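Local coordinates for protein GDP-perosamine synthase (PDB 3BN1) that makes GDP-perosamine by transferring the amino group of L-glutamate to GDP-4-keto-6-deoxy-D-mannose with the help of pyridoxal 5'-phosphate, at residues V83-Y88 against H321-M326. Sequence-based numbering, arbitrary orientation.
Sequences VPSLTY and HPMHIM. With AKG (2-oxoglutaric acid), chain G.
The short 3-10 turn 323-325 grips S85 through its hydroxyl and its carbonyl. Its OG lies in the plane of the H324 ring, at the edge, 2.6 Å from ND1 in a short hydrogen bond whose proton could sit on either partner. With OG turned opposite the backbone N (chi1 -168°), the hydroxyl reaches this imidazole while also packing against P322 CB. Bonded at ND1 to S85 and at NE2 to E341, the ring is held against rotation, and the carboxylate probably polarises it. The carbonyl of S85 takes the second bond, from M323 N to S85 O at 2.9 Å; it is fairly straight (161° at the hydrogen), though the donor lies above the carbonyl plane. P322 CA adds a CA-H...O contact to that same oxygen. M323 CG lies 3.2 Å from S85 O, and the side chain then curls through two successive turns that bring its CE 3.5 Å from T87 O.

Away from this tightly packed part the two segments touch less. L86 CD1 only grazes P322 CG at 4.3 Å, and H321, partly exposed, turns from 83-88 to meet W224 of the second subunit. Y88 likewise leaves the contact, laying one ring face over 2-oxoglutarate in a pocket that also includes K188, probably the cofactor-bearing lysine.

The junction thus ties the C-terminal end of strand 80-84, in the large mixed sheet of this aminotransferase fold, to the loop following strand 317-318. L104 of neighbouring strand 101-105 touches S85, M323 and H324, A92 of helix 90-98 meets M323, and helix 338-346 packs on L86.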
ATOM      1  N   VAL A  83      13.018 -18.849  -4.832  1.00 13.70           N
ATOM      2  CA  VAL A  83      11.727 -18.855  -4.137  1.00  6.87           C
ATOM      3  C   VAL A  83      11.068 -20.232  -4.345  1.00 19.98           C
ATOM      4  O   VAL A  83      11.173 -20.790  -5.445  1.00  7.08           O
ATOM      5  CB  VAL A  83      10.823 -17.814  -4.809  1.00  9.44           C
ATOM      6  CG1 VAL A  83       9.484 -17.662  -4.096  1.00  8.20           C
ATOM      7  CG2 VAL A  83      11.538 -16.501  -4.958  1.00 13.66           C
ATOM      8  N   PRO A  84      10.436 -20.807  -3.305  1.00  7.66           N
ATOM      9  CA  PRO A  84       9.749 -22.089  -3.488  1.00 11.49           C
ATOM     10  C   PRO A  84       8.542 -21.905  -4.421  1.00 10.77           C
ATOM     11  O   PRO A  84       7.871 -20.881  -4.398  1.00 12.30           O
ATOM     12  CB  PRO A  84       9.296 -22.468  -2.080  1.00  6.16           C
ATOM     13  CG  PRO A  84       9.404 -21.225  -1.251  1.00 15.27           C
ATOM     14  CD  PRO A  84      10.439 -20.353  -1.892  1.00 14.03           C
ATOM     15  N   SER A  85       8.299 -22.876  -5.281  1.00  7.59           N
ATOM     16  CA  SER A  85       7.116 -22.849  -6.160  1.00  7.63           C
ATOM     17  C   SER A  85       5.884 -22.916  -5.267  1.00  9.73           C
ATOM     18  O   SER A  85       4.906 -22.225  -5.534  1.00  9.00           O
ATOM     19  CB  SER A  85       7.055 -24.043  -7.111  1.00  9.31           C
ATOM     20  OG  SER A  85       6.079 -23.845  -8.124  1.00 15.02           O
ATOM     21  N   LEU A  86       5.962 -23.717  -4.189  1.00 11.12           N
ATOM     22  CA  LEU A  86       4.854 -23.808  -3.208  1.00  4.95           C
ATOM     23  C   LEU A  86       4.862 -22.677  -2.201  1.00  5.92           C
ATOM     24  O   LEU A  86       5.599 -22.730  -1.198  1.00  9.61           O
ATOM     25  CB  LEU A  86       4.865 -25.130  -2.452  1.00  5.12           C
ATOM     26  CG  LEU A  86       3.521 -25.443  -1.721  1.00 10.94           C
ATOM     27  CD1 LEU A  86       2.417 -25.761  -2.748  1.00  8.02           C
ATOM     28  CD2 LEU A  86       3.639 -26.642  -0.789  1.00  7.22           C
ATOM     29  N   THR A  87       4.046 -21.658  -2.478  1.00 13.67           N
ATOM     30  CA  THR A  87       3.949 -20.440  -1.637  1.00  5.69           C
ATOM     31  C   THR A  87       2.781 -19.586  -2.146  1.00  4.00           C
ATOM     32  O   THR A  87       2.215 -19.848  -3.229  1.00  7.42           O
ATOM     33  CB  THR A  87       5.251 -19.578  -1.622  1.00 14.59           C
ATOM     34  OG1 THR A  87       5.101 -18.462  -0.724  1.00  5.67           O
ATOM     35  CG2 THR A  87       5.601 -19.015  -2.996  1.00  8.42           C
ATOM     36  N   TYR A  88       2.510 -18.521  -1.404  1.00 11.67           N
ATOM     37  CA  TYR A  88       1.528 -17.539  -1.806  1.00  7.87           C
ATOM     38  C   TYR A  88       2.245 -16.671  -2.871  1.00  1.81           C
ATOM     39  O   TYR A  88       3.431 -16.376  -2.795  1.00  7.26           O
ATOM     40  CB  TYR A  88       1.097 -16.691  -0.609  1.00  6.53           C
ATOM     41  CG  TYR A  88       0.109 -15.673  -1.093  1.00 13.05           C
ATOM     42  CD1 TYR A  88      -1.108 -16.081  -1.661  1.00 13.28           C
ATOM     43  CD2 TYR A  88       0.431 -14.310  -1.032  1.00 15.43           C
ATOM     44  CE1 TYR A  88      -2.023 -15.153  -2.052  1.00  4.70           C
ATOM     45  CE2 TYR A  88      -0.465 -13.385  -1.425  1.00  9.24           C
ATOM     46  CZ  TYR A  88      -1.648 -13.806  -1.981  1.00 10.90           C
ATOM     47  OH  TYR A  88      -2.500 -12.847  -2.448  1.00 11.98           O
ATOM     48  N   HIS A 321      -1.516 -23.177  -4.884  1.00 12.46           N
ATOM     49  CA  HIS A 321      -1.165 -23.817  -6.158  1.00 10.93           C
ATOM     50  C   HIS A 321       0.259 -23.456  -6.405  1.00 12.25           C
ATOM     51  O   HIS A 321       0.598 -22.278  -6.284  1.00  9.69           O
ATOM     52  CB  HIS A 321      -1.978 -23.262  -7.358  1.00  9.90           C
ATOM     53  CG  HIS A 321      -3.447 -23.454  -7.225  1.00 16.97           C
ATOM     54  ND1 HIS A 321      -3.996 -24.588  -6.663  1.00 66.20           N
ATOM     55  CD2 HIS A 321      -4.486 -22.638  -7.525  1.00 27.97           C
ATOM     56  CE1 HIS A 321      -5.310 -24.462  -6.614  1.00 30.81           C
ATOM     57  NE2 HIS A 321      -5.636 -23.299  -7.150  1.00 28.03           N
ATOM     58  N   PRO A 322       1.070 -24.429  -6.835  1.00 14.38           N
ATOM     59  CA  PRO A 322       2.454 -24.117  -7.132  1.00  6.67           C
ATOM     60  C   PRO A 322       2.495 -22.990  -8.196  1.00  3.80           C
ATOM     61  O   PRO A 322       1.710 -22.985  -9.148  1.00 12.79           O
ATOM     62  CB  PRO A 322       2.980 -25.447  -7.684  1.00  9.92           C
ATOM     63  CG  PRO A 322       2.222 -26.503  -6.946  1.00  9.40           C
ATOM     64  CD  PRO A 322       0.822 -25.894  -6.817  1.00  8.78           C
ATOM     65  N   MET A 323       3.452 -22.088  -8.070  1.00  9.96           N
ATOM     66  CA  MET A 323       3.528 -20.970  -9.022  1.00 12.72           C
ATOM     67  C   MET A 323       3.572 -21.437 -10.460  1.00 17.31           C
ATOM     68  O   MET A 323       3.025 -20.821 -11.369  1.00 15.23           O
ATOM     69  CB  MET A 323       4.890 -20.270  -8.881  1.00  8.28           C
ATOM     70  CG  MET A 323       5.106 -19.656  -7.496  1.00 22.57           C
ATOM     71  SD  MET A 323       4.009 -18.279  -7.088  1.00 21.01           S
ATOM     72  CE  MET A 323       2.375 -19.272  -6.630  1.00 11.03           C
ATOM     73  N   HIS A 324       4.440 -22.412 -10.675  1.00  7.29           N
ATOM     74  CA  HIS A 324       4.726 -22.848 -12.036  1.00  6.21           C
ATOM     75  C   HIS A 324       3.500 -23.439 -12.714  1.00 11.55           C
ATOM     76  O   HIS A 324       3.556 -23.829 -13.878  1.00 12.31           O
ATOM     77  CB  HIS A 324       6.024 -23.792 -12.072  1.00  9.88           C
ATOM     78  CG  HIS A 324       5.797 -25.167 -11.519  1.00  7.56           C
ATOM     79  ND1 HIS A 324       5.558 -25.385 -10.176  1.00 12.74           N
ATOM     80  CD2 HIS A 324       5.659 -26.379 -12.124  1.00 11.80           C
ATOM     81  CE1 HIS A 324       5.323 -26.672  -9.972  1.00  6.73           C
ATOM     82  NE2 HIS A 324       5.374 -27.299 -11.140  1.00 12.29           N
ATOM     83  N   ILE A 325       2.400 -23.593 -11.979  1.00  4.77           N
ATOM     84  CA  ILE A 325       1.257 -24.200 -12.657  1.00 17.81           C
ATOM     85  C   ILE A 325       0.246 -23.109 -12.920  1.00 44.81           C
ATOM     86  O   ILE A 325      -0.806 -23.391 -13.450  1.00 14.45           O
ATOM     87  CB  ILE A 325       0.557 -25.403 -11.977  1.00 19.61           C
ATOM     88  CG1 ILE A 325      -0.223 -24.957 -10.747  1.00 21.66           C
ATOM     89  CG2 ILE A 325       1.547 -26.430 -11.533  1.00 15.70           C
ATOM     90  CD1 ILE A 325      -1.179 -26.069 -10.131  1.00 12.72           C
ATOM     91  N   MET A 326       0.551 -21.868 -12.568  1.00 16.16           N
ATOM     92  CA  MET A 326      -0.406 -20.823 -12.877  1.00  7.40           C
ATOM     93  C   MET A 326       0.148 -19.939 -13.987  1.00 22.51           C
ATOM     94  O   MET A 326       1.352 -19.880 -14.121  1.00 18.05           O
ATOM     95  CB  MET A 326      -0.807 -20.044 -11.629  1.00 13.35           C
ATOM     96  CG  MET A 326      -1.611 -20.895 -10.676  1.00 14.17           C
ATOM     97  SD  MET A 326      -2.156 -19.967  -9.296  1.00 12.30           S
ATOM     98  CE  MET A 326      -0.639 -19.581  -8.453  1.00 13.78           C
TER
HETATM   99  C1  AKG G 374      -4.579 -16.100   2.017  1.00 43.32           C
HETATM  100  O1  AKG G 374      -5.681 -16.086   1.405  1.00 99.89           O
HETATM  101  O2  AKG G 374      -4.242 -17.080   2.726  1.00 99.89           O
HETATM  102  C2  AKG G 374      -3.669 -14.941   1.915  1.00 45.47           C
HETATM  103  O5  AKG G 374      -2.665 -14.903   2.597  1.00 53.97           O
HETATM  104  C3  AKG G 374      -4.027 -13.861   0.915  1.00 29.63           C
HETATM  105  C4  AKG G 374      -3.112 -12.662   1.050  1.00 24.02           C
HETATM  106  C5  AKG G 374      -3.766 -11.483   0.381  1.00 16.59           C
HETATM  107  O3  AKG G 374      -3.116 -10.403   0.343  1.00 20.44           O
HETATM  108  O4  AKG G 374      -5.002 -11.621  -0.214  1.00 26.46           O